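Local coordinates for hypothetical protein Atu0240 (PDB 2GAX) that is of unknown function but is probably related to the peptidyl-tRNA hydrolase 2 (PTH2) proteins, at residues K5-L10 / V59-D64; I9-L14 / E66-I71; T82-E87 / V113-R118. One frame throughout, in Å; residues are numbered along the deposited sequence.

Contact 1 (K5-L10 / V59-D64); sequences KIAVIL and VVMATD
Met61, a selenomethionine, fills the tight part of this contact between two parallel strands. It lies beside Ile9 and points the same way. The turn about its CG-SE bond (chi3 -71°) brings CE back toward the neighbouring strand. CE then sits 3.2 Å from Ala7 CB and 3.3 Å from Ile9 CG1, both closer than usual for carbon pairs. On the same face, Ile9 CG2 and Thr63 CG2 meet at 3.8 Å, and helix 65-77 packs over them. Beneath this packing the backbones are laced by five hydrogen bonds. Val59 N gives to Ile6 O and Val8 N to Val59 O. Val8 O takes Met61 N at 2.7 Å, almost in line with its C=O. Leu10 N then gives to Met61 O, and Thr63 N to Leu10 O. The other face is looser. Leu10 CD1 and Val60 CG1 are 4.1 Å apart, and Val60 remains partly exposed. Leu10 and Val8 also touch helix 16-33. At the start of the contact Lys5 and Val59 are partly exposed. There the extended chain of Lys5 lays its CE over Val59 CG2 at 3.8 Å, while NZ makes a weak, long ion pair with Asp125. The strand directions differ by 25°. Neighbouring parallel strands with a helix over each face are the core of a three-layer alpha/beta sandwich.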
loop_
_atom_site.group_PDB
_atom_site.type_symbol
_atom_site.label_atom_id
_atom_site.label_comp_id
_atom_site.label_asym_id
_atom_site.label_seq_id
_atom_site.Cartn_x
_atom_site.Cartn_y
_atom_site.Cartn_z
ATOM N N LYS A 5 12.305 2.244 -0.959
ATOM C CA LYS A 5 11.604 2.082 0.302
ATOM C C LYS A 5 10.161 1.649 0.008
ATOM O O LYS A 5 9.562 2.134 -0.952
ATOM C CB LYS A 5 11.602 3.417 1.062
ATOM C CG LYS A 5 10.784 3.415 2.338
ATOM C CD LYS A 5 10.690 4.801 2.967
ATOM C CE LYS A 5 9.604 4.799 4.037
ATOM N NZ LYS A 5 9.526 6.036 4.898
ATOM N N ILE A 6 9.617 0.758 0.840
ATOM C CA ILE A 6 8.205 0.350 0.754
ATOM C C ILE A 6 7.411 1.009 1.880
ATOM O O ILE A 6 7.728 0.858 3.061
ATOM C CB ILE A 6 8.017 -1.203 0.806
ATOM C CG1 ILE A 6 8.786 -1.887 -0.323
ATOM C CG2 ILE A 6 6.538 -1.578 0.694
ATOM C CD1 ILE A 6 8.758 -3.399 -0.251
ATOM N N ALA A 7 6.376 1.750 1.503
ATOM C CA ALA A 7 5.539 2.429 2.454
ATOM C C ALA A 7 4.078 2.121 2.195
ATOM O O ALA A 7 3.639 2.043 1.043
ATOM C CB ALA A 7 5.781 3.921 2.400
ATOM N N VAL A 8 3.343 1.931 3.286
ATOM C CA VAL A 8 1.897 1.767 3.256
ATOM C C VAL A 8 1.289 2.935 4.033
ATOM O O VAL A 8 1.697 3.184 5.157
ATOM C CB VAL A 8 1.491 0.452 3.958
ATOM C CG1 VAL A 8 -0.036 0.342 4.068
ATOM C CG2 VAL A 8 2.087 -0.760 3.252
ATOM N N ILE A 9 0.327 3.645 3.440
ATOM C CA ILE A 9 -0.368 4.753 4.112
ATOM C C ILE A 9 -1.879 4.504 4.185
ATOM O O ILE A 9 -2.565 4.392 3.161
ATOM C CB ILE A 9 -0.112 6.159 3.461
ATOM C CG1 ILE A 9 1.353 6.380 3.099
ATOM C CG2 ILE A 9 -0.577 7.294 4.388
ATOM C CD1 ILE A 9 1.717 6.044 1.643
ATOM N N LEU A 10 -2.393 4.450 5.412
ATOM C CA LEU A 10 -3.792 4.141 5.669
ATOM C C LEU A 10 -4.559 5.365 6.137
ATOM O O LEU A 10 -3.983 6.284 6.712
ATOM C CB LEU A 10 -3.882 3.038 6.731
ATOM C CG LEU A 10 -3.143 1.748 6.344
ATOM C CD1 LEU A 10 -3.032 0.810 7.530
ATOM C CD2 LEU A 10 -3.805 1.050 5.136
ATOM N N VAL A 59 7.361 0.143 5.871
ATOM C CA VAL A 59 6.933 1.170 6.828
ATOM C C VAL A 59 5.430 1.435 6.721
ATOM O O VAL A 59 4.931 1.712 5.641
ATOM C CB VAL A 59 7.732 2.490 6.608
ATOM C CG1 VAL A 59 7.180 3.599 7.450
ATOM C CG2 VAL A 59 9.201 2.273 6.913
ATOM N N VAL A 60 4.707 1.363 7.838
ATOM C CA VAL A 60 3.257 1.629 7.823
ATOM C C VAL A 60 2.943 2.985 8.456
ATOM O O VAL A 60 3.433 3.296 9.542
ATOM C CB VAL A 60 2.452 0.502 8.522
ATOM C CG1 VAL A 60 0.937 0.766 8.427
ATOM C CG2 VAL A 60 2.792 -0.844 7.901
HETATM N N MSE A 61 2.134 3.783 7.759
HETATM C CA MSE A 61 1.784 5.131 8.204
HETATM C C MSE A 61 0.276 5.355 8.155
HETATM O O MSE A 61 -0.458 4.553 7.586
HETATM C CB MSE A 61 2.493 6.175 7.339
HETATM C CG MSE A 61 4.008 6.068 7.360
HETATM SE SE MSE A 61 4.794 7.047 5.852
HETATM C CE MSE A 61 4.276 5.892 4.488
ATOM N N ALA A 62 -0.185 6.442 8.772
ATOM C CA ALA A 62 -1.599 6.798 8.744
ATOM C C ALA A 62 -1.749 8.308 8.655
ATOM O O ALA A 62 -0.879 9.047 9.104
ATOM C CB ALA A 62 -2.321 6.252 9.975
ATOM N N THR A 63 -2.835 8.756 8.039
ATOM C CA THR A 63 -3.143 10.182 7.971
ATOM C C THR A 63 -4.621 10.398 7.660
ATOM O O THR A 63 -5.371 9.436 7.499
ATOM C CB THR A 63 -2.227 10.929 6.963
ATOM O OG1 THR A 63 -2.471 12.339 7.037
ATOM C CG2 THR A 63 -2.458 10.446 5.530
ATOM N N ASP A 64 -5.022 11.666 7.569
ATOM C CA ASP A 64 -6.405 12.030 7.273
ATOM C C ASP A 64 -6.750 11.986 5.782
ATOM O O ASP A 64 -5.867 11.925 4.924
ATOM C CB ASP A 64 -6.713 13.418 7.845
ATOM C CG ASP A 64 -5.831 14.504 7.243
ATOM O OD1 ASP A 64 -4.695 14.687 7.732
ATOM O OD2 ASP A 64 -6.274 15.167 6.274
#

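Contact 2 (I9-L14 / E66-I71); sequences ILRDDL and EALRKI
Apolar contacts carry this meeting of a strand end with a helix. Leu68 and Ile9 slide past each other in opposite directions, and Leu68 CD1 rests 3.7 Å from Ile9 CG2. The other methyl, Leu68 CD2, reaches along the strand to Arg11, 3.8 Å from its backbone N and 4.0 Å from its CB. Leu68 has CG anti to the backbone N (chi1 -166°), which sets its two methyls side by side along the strand, CD1 at Ile9 and CD2 at Arg11. One turn further, Ile71 CG2 lies 4.1 Å from Ile9 CD1. None of the polar bonds joins the two segments. In the type I turn Arg11-Leu14, Arg11 NE binds Asp13 OD1 at 2.7 Å in a salt bridge, on the syn lone pair. Arg11 NH1 has a second acidic partner in Glu87. On the helix, Arg69 grips Glu66 side-on with two nitrogens: NE meets OE1 at 2.7 Å and NH2 meets OE2 at 2.9 Å. Both oxygens lie close to the guanidinium plane, which should restrict its rotation. Ala67 O accepts from Ile71 N and Lys70 NZ, on opposite faces of its plane. The strand and helix directions differ by 147°, so they run roughly antiparallel. Helix 65-77 directly follows strand 58-63. It crosses one face of the sheet, also touching Met115 of strand 112-120, while helix 16-33 meets Leu10 on the other face.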
loop_
_atom_site.group_PDB
_atom_site.type_symbol
_atom_site.label_atom_id
_atom_site.label_comp_id
_atom_site.label_asym_id
_atom_site.label_seq_id
_atom_site.Cartn_x
_atom_site.Cartn_y
_atom_site.Cartn_z
ATOM N N ILE A 9 0.327 3.645 3.440
ATOM C CA ILE A 9 -0.368 4.753 4.112
ATOM C C ILE A 9 -1.879 4.504 4.185
ATOM O O ILE A 9 -2.565 4.392 3.161
ATOM C CB ILE A 9 -0.112 6.159 3.461
ATOM C CG1 ILE A 9 1.353 6.380 3.099
ATOM C CG2 ILE A 9 -0.577 7.294 4.388
ATOM C CD1 ILE A 9 1.717 6.044 1.643
ATOM N N LEU A 10 -2.393 4.450 5.412
ATOM C CA LEU A 10 -3.792 4.141 5.669
ATOM C C LEU A 10 -4.559 5.365 6.137
ATOM O O LEU A 10 -3.983 6.284 6.712
ATOM C CB LEU A 10 -3.882 3.038 6.731
ATOM C CG LEU A 10 -3.143 1.748 6.344
ATOM C CD1 LEU A 10 -3.032 0.810 7.530
ATOM C CD2 LEU A 10 -3.805 1.050 5.136
ATOM N N ARG A 11 -5.858 5.394 5.876
ATOM C CA ARG A 11 -6.682 6.479 6.409
ATOM C C ARG A 11 -6.893 6.186 7.896
ATOM O O ARG A 11 -7.307 5.083 8.247
ATOM C CB ARG A 11 -8.011 6.592 5.653
ATOM C CG ARG A 11 -8.657 7.981 5.803
ATOM C CD ARG A 11 -9.942 8.085 5.013
ATOM N NE ARG A 11 -11.027 7.288 5.590
ATOM C CZ ARG A 11 -12.159 7.003 4.951
ATOM N NH1 ARG A 11 -12.357 7.435 3.714
ATOM N NH2 ARG A 11 -13.097 6.274 5.534
ATOM N N ASP A 12 -6.604 7.152 8.774
ATOM C CA ASP A 12 -6.495 6.827 10.209
ATOM C C ASP A 12 -7.812 6.408 10.853
ATOM O O ASP A 12 -7.810 5.688 11.852
ATOM C CB ASP A 12 -5.819 7.940 11.019
ATOM C CG ASP A 12 -5.234 7.431 12.347
ATOM O OD1 ASP A 12 -4.938 6.206 12.479
ATOM O OD2 ASP A 12 -5.061 8.270 13.268
ATOM N N ASP A 13 -8.932 6.824 10.273
ATOM C CA ASP A 13 -10.238 6.546 10.895
ATOM C C ASP A 13 -10.818 5.149 10.643
ATOM O O ASP A 13 -11.896 4.820 11.145
ATOM C CB ASP A 13 -11.242 7.654 10.561
ATOM C CG ASP A 13 -11.597 7.706 9.088
ATOM O OD1 ASP A 13 -10.913 7.061 8.274
ATOM O OD2 ASP A 13 -12.564 8.415 8.745
ATOM N N LEU A 14 -10.100 4.319 9.890
ATOM C CA LEU A 14 -10.549 2.945 9.614
ATOM C C LEU A 14 -10.543 2.092 10.882
ATOM O O LEU A 14 -9.681 2.269 11.746
ATOM C CB LEU A 14 -9.628 2.283 8.594
ATOM C CG LEU A 14 -9.513 2.811 7.162
ATOM C CD1 LEU A 14 -8.458 1.999 6.425
ATOM C CD2 LEU A 14 -10.833 2.744 6.399
ATOM N N GLU A 66 -7.853 14.192 3.441
ATOM C CA GLU A 66 -7.292 15.161 2.506
ATOM C C GLU A 66 -5.786 15.074 2.416
ATOM O O GLU A 66 -5.215 15.344 1.355
ATOM C CB GLU A 66 -7.768 16.591 2.797
ATOM C CG GLU A 66 -9.268 16.767 2.542
ATOM C CD GLU A 66 -9.705 16.194 1.206
ATOM O OE1 GLU A 66 -9.143 16.589 0.162
ATOM O OE2 GLU A 66 -10.608 15.338 1.200
ATOM N N ALA A 67 -5.140 14.662 3.506
ATOM C CA ALA A 67 -3.702 14.419 3.453
ATOM C C ALA A 67 -3.357 13.186 2.600
ATOM O O ALA A 67 -2.323 13.167 1.914
ATOM C CB ALA A 67 -3.112 14.296 4.840
ATOM N N LEU A 68 -4.220 12.170 2.634
ATOM C CA LEU A 68 -4.019 10.981 1.806
ATOM C C LEU A 68 -4.249 11.298 0.326
ATOM O O LEU A 68 -3.581 10.744 -0.542
ATOM C CB LEU A 68 -4.903 9.816 2.288
ATOM C CG LEU A 68 -4.681 8.370 1.810
ATOM C CD1 LEU A 68 -3.218 7.932 1.877
ATOM C CD2 LEU A 68 -5.525 7.432 2.639
ATOM N N ARG A 69 -5.169 12.213 0.045
ATOM C CA ARG A 69 -5.380 12.698 -1.314
ATOM C C ARG A 69 -4.122 13.330 -1.922
ATOM O O ARG A 69 -3.753 12.988 -3.045
ATOM C CB ARG A 69 -6.545 13.692 -1.381
ATOM C CG ARG A 69 -6.867 14.123 -2.814
ATOM C CD ARG A 69 -7.976 15.147 -2.881
ATOM N NE ARG A 69 -9.056 14.837 -1.947
ATOM C CZ ARG A 69 -9.975 13.896 -2.142
ATOM N NH1 ARG A 69 -9.959 13.152 -3.250
ATOM N NH2 ARG A 69 -10.913 13.699 -1.224
ATOM N N LYS A 70 -3.460 14.233 -1.189
ATOM C CA LYS A 70 -2.257 14.879 -1.723
ATOM C C LYS A 70 -1.108 13.891 -1.943
ATOM O O LYS A 70 -0.395 13.987 -2.938
ATOM C CB LYS A 70 -1.813 16.096 -0.889
ATOM C CG LYS A 70 -1.841 15.882 0.608
ATOM C CD LYS A 70 -1.049 16.971 1.372
ATOM C CE LYS A 70 -0.755 16.530 2.828
ATOM N NZ LYS A 70 -0.209 15.115 2.939
ATOM N N ILE A 71 -0.954 12.940 -1.021
ATOM C CA ILE A 71 0.015 11.844 -1.153
ATOM C C ILE A 71 -0.257 11.059 -2.443
ATOM O O ILE A 71 0.653 10.817 -3.243
ATOM C CB ILE A 71 0.003 10.924 0.102
ATOM C CG1 ILE A 71 0.614 11.670 1.301
ATOM C CG2 ILE A 71 0.773 9.631 -0.168
ATOM C CD1 ILE A 71 0.408 11.011 2.671
#

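Contact 3 (T82-E87 / V113-R118); sequences TSLYIE and VGMALR
Strand 83-86 and segment 113-118 of strand 112-120 run antiparallel, with an angle of 179° between their directions. Ser83 and Ala116 form a hydrogen-bonded pair: Ser83 N gives to Ala116 O, and Ala116 N to Ser83 O. Leu84 and Met115 follow as a non-hydrogen-bonded pair. At Tyr85 the register breaks into a classic beta bulge, where Val113 and Gly114 face one residue. Tyr85 O accepts from Val113 N at 2.8 Å and from Gly114 N at 3.2 Å, while Tyr85 N gives to Gly114 O. Among the side chains, Leu84 CD1 packs on CG of Met115, a selenomethionine, at 3.6 Å. Met115 CG also lies 3.2 Å from Ser83 O. Thr82 CG2 lies alongside Leu117 CB at 3.8 Å and is also 3.9 Å from Met115 SE. On the opposite face, Val113 CG2 approaches Tyr85 CD2 obliquely at 3.5 Å. With CG1 anti to the carbonyl carbon (chi1 -60°), CG2 is left between the backbone N and that carbon, directed at Tyr85. Val113 CG1 instead packs on Glu87, 3.8 Å from its CB. Outside the pair, Tyr85 meets the Phe90 ring, Ser83 OG bonds to Leu26 O, and Glu87 pairs with Arg11. The backbone supplies all the polar bonds between these strands. At the bulge one carbonyl, Tyr85 O, satisfies two N-H groups, so the strands stay paired through the extra residue.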
loop_
_atom_site.group_PDB
_atom_site.type_symbol
_atom_site.label_atom_id
_atom_site.label_comp_id
_atom_site.label_asym_id
_atom_site.label_seq_id
_atom_site.Cartn_x
_atom_site.Cartn_y
_atom_site.Cartn_z
ATOM N N THR A 82 1.221 2.906 -8.071
ATOM C CA THR A 82 0.981 2.552 -6.667
ATOM C C THR A 82 -0.093 1.481 -6.545
ATOM O O THR A 82 -0.834 1.248 -7.489
ATOM C CB THR A 82 0.515 3.786 -5.850
ATOM O OG1 THR A 82 -0.660 4.362 -6.449
ATOM C CG2 THR A 82 1.614 4.829 -5.755
ATOM N N SER A 83 -0.160 0.812 -5.400
ATOM C CA SER A 83 -1.394 0.099 -5.029
ATOM C C SER A 83 -2.342 1.096 -4.373
ATOM O O SER A 83 -1.906 1.947 -3.611
ATOM C CB SER A 83 -1.096 -1.031 -4.043
ATOM O OG SER A 83 -0.090 -1.879 -4.558
ATOM N N LEU A 84 -3.638 0.977 -4.653
ATOM C CA LEU A 84 -4.629 1.933 -4.160
ATOM C C LEU A 84 -5.934 1.230 -3.818
ATOM O O LEU A 84 -6.350 0.296 -4.512
ATOM C CB LEU A 84 -4.882 3.048 -5.172
ATOM C CG LEU A 84 -5.373 4.387 -4.596
ATOM C CD1 LEU A 84 -4.287 5.140 -3.865
ATOM C CD2 LEU A 84 -6.011 5.250 -5.670
ATOM N N TYR A 85 -6.562 1.697 -2.745
ATOM C CA TYR A 85 -7.785 1.100 -2.205
ATOM C C TYR A 85 -8.683 2.268 -1.805
ATOM O O TYR A 85 -8.262 3.140 -1.038
ATOM C CB TYR A 85 -7.414 0.258 -0.977
ATOM C CG TYR A 85 -8.402 -0.811 -0.547
ATOM C CD1 TYR A 85 -8.012 -2.156 -0.478
ATOM C CD2 TYR A 85 -9.721 -0.485 -0.192
ATOM C CE1 TYR A 85 -8.919 -3.155 -0.073
ATOM C CE2 TYR A 85 -10.615 -1.463 0.220
ATOM C CZ TYR A 85 -10.215 -2.783 0.272
ATOM O OH TYR A 85 -11.117 -3.738 0.693
ATOM N N ILE A 86 -9.894 2.309 -2.359
ATOM C CA ILE A 86 -10.867 3.370 -2.060
ATOM C C ILE A 86 -11.987 2.817 -1.175
ATOM O O ILE A 86 -12.200 1.613 -1.124
ATOM C CB ILE A 86 -11.475 4.049 -3.339
ATOM C CG1 ILE A 86 -12.300 3.055 -4.183
ATOM C CG2 ILE A 86 -10.373 4.688 -4.202
ATOM C CD1 ILE A 86 -13.209 3.728 -5.217
ATOM N N GLU A 87 -12.687 3.715 -0.486
ATOM C CA GLU A 87 -13.730 3.346 0.467
ATOM C C GLU A 87 -14.815 2.445 -0.126
ATOM O O GLU A 87 -15.267 1.494 0.521
ATOM C CB GLU A 87 -14.367 4.613 1.039
ATOM C CG GLU A 87 -15.231 4.381 2.290
ATOM C CD GLU A 87 -15.787 5.679 2.854
ATOM O OE1 GLU A 87 -14.998 6.603 3.107
ATOM O OE2 GLU A 87 -17.027 5.773 3.024
ATOM N N VAL A 113 -8.682 5.066 1.012
ATOM C CA VAL A 113 -8.513 4.552 2.369
ATOM C C VAL A 113 -7.124 3.946 2.599
ATOM O O VAL A 113 -6.715 3.724 3.734
ATOM C CB VAL A 113 -9.655 3.592 2.766
ATOM C CG1 VAL A 113 -10.999 4.333 2.689
ATOM C CG2 VAL A 113 -9.682 2.345 1.865
ATOM N N GLY A 114 -6.386 3.702 1.521
ATOM C CA GLY A 114 -5.017 3.208 1.652
ATOM C C GLY A 114 -4.267 3.290 0.345
ATOM O O GLY A 114 -4.870 3.241 -0.720
HETATM N N MSE A 115 -2.951 3.423 0.451
HETATM C CA MSE A 115 -2.045 3.396 -0.690
HETATM C C MSE A 115 -0.730 2.780 -0.250
HETATM O O MSE A 115 -0.312 2.941 0.901
HETATM C CB MSE A 115 -1.790 4.804 -1.223
HETATM C CG MSE A 115 -0.967 4.851 -2.509
HETATM SE SE MSE A 115 -0.615 6.712 -3.093
HETATM C CE MSE A 115 1.199 6.934 -2.404
ATOM N N ALA A 116 -0.086 2.059 -1.155
ATOM C CA ALA A 116 1.266 1.586 -0.911
ATOM C C ALA A 116 2.084 1.879 -2.121
ATOM O O ALA A 116 1.586 1.832 -3.247
ATOM C CB ALA A 116 1.309 0.090 -0.639
ATOM N N LEU A 117 3.364 2.106 -1.884
ATOM C CA LEU A 117 4.302 2.339 -2.971
ATOM C C LEU A 117 5.674 1.779 -2.623
ATOM O O LEU A 117 6.010 1.599 -1.437
ATOM C CB LEU A 117 4.382 3.834 -3.279
ATOM C CG LEU A 117 5.104 4.799 -2.324
ATOM C CD1 LEU A 117 5.476 6.101 -3.068
ATOM C CD2 LEU A 117 4.300 5.091 -1.053
ATOM N N ARG A 118 6.440 1.492 -3.669
ATOM C CA ARG A 118 7.850 1.164 -3.576
ATOM C C ARG A 118 8.554 2.034 -4.614
ATOM O O ARG A 118 8.290 1.911 -5.818
ATOM C CB ARG A 118 8.094 -0.305 -3.893
ATOM C CG ARG A 118 9.577 -0.690 -3.977
ATOM C CD ARG A 118 9.729 -2.173 -4.296
ATOM N NE ARG A 118 11.109 -2.615 -4.122
ATOM C CZ ARG A 118 12.060 -2.495 -5.049
ATOM N NH1 ARG A 118 11.782 -1.976 -6.244
ATOM N NH2 ARG A 118 13.290 -2.930 -4.788
#

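In the fold
The three contacts lie about 9 Å apart, centre to centre, around one mixed five-stranded sheet. Contact 1 joins neighbouring parallel strands 4-11 and 58-63. Contact 2 begins on the same strand 4-11, sharing Ile9 and Leu10, and brings in helix 65-77, which follows strand 58-63 in the chain. Contact 3 comes later in sequence and adds the edge strand 83-86 to strand 112-120. Strand 4-11 lies between its neighbours 58-63 and 112-120; probable bonds from Ile9 N to Met115 O (2.7 Å) and from Leu117 N to Ala7 O (2.9 Å) bridge it to strand 112-120. Contacts 2 and 3 also meet through the Arg11-Glu87 salt bridge. With that bridge, the contacts link four of the five strands and one covering helix.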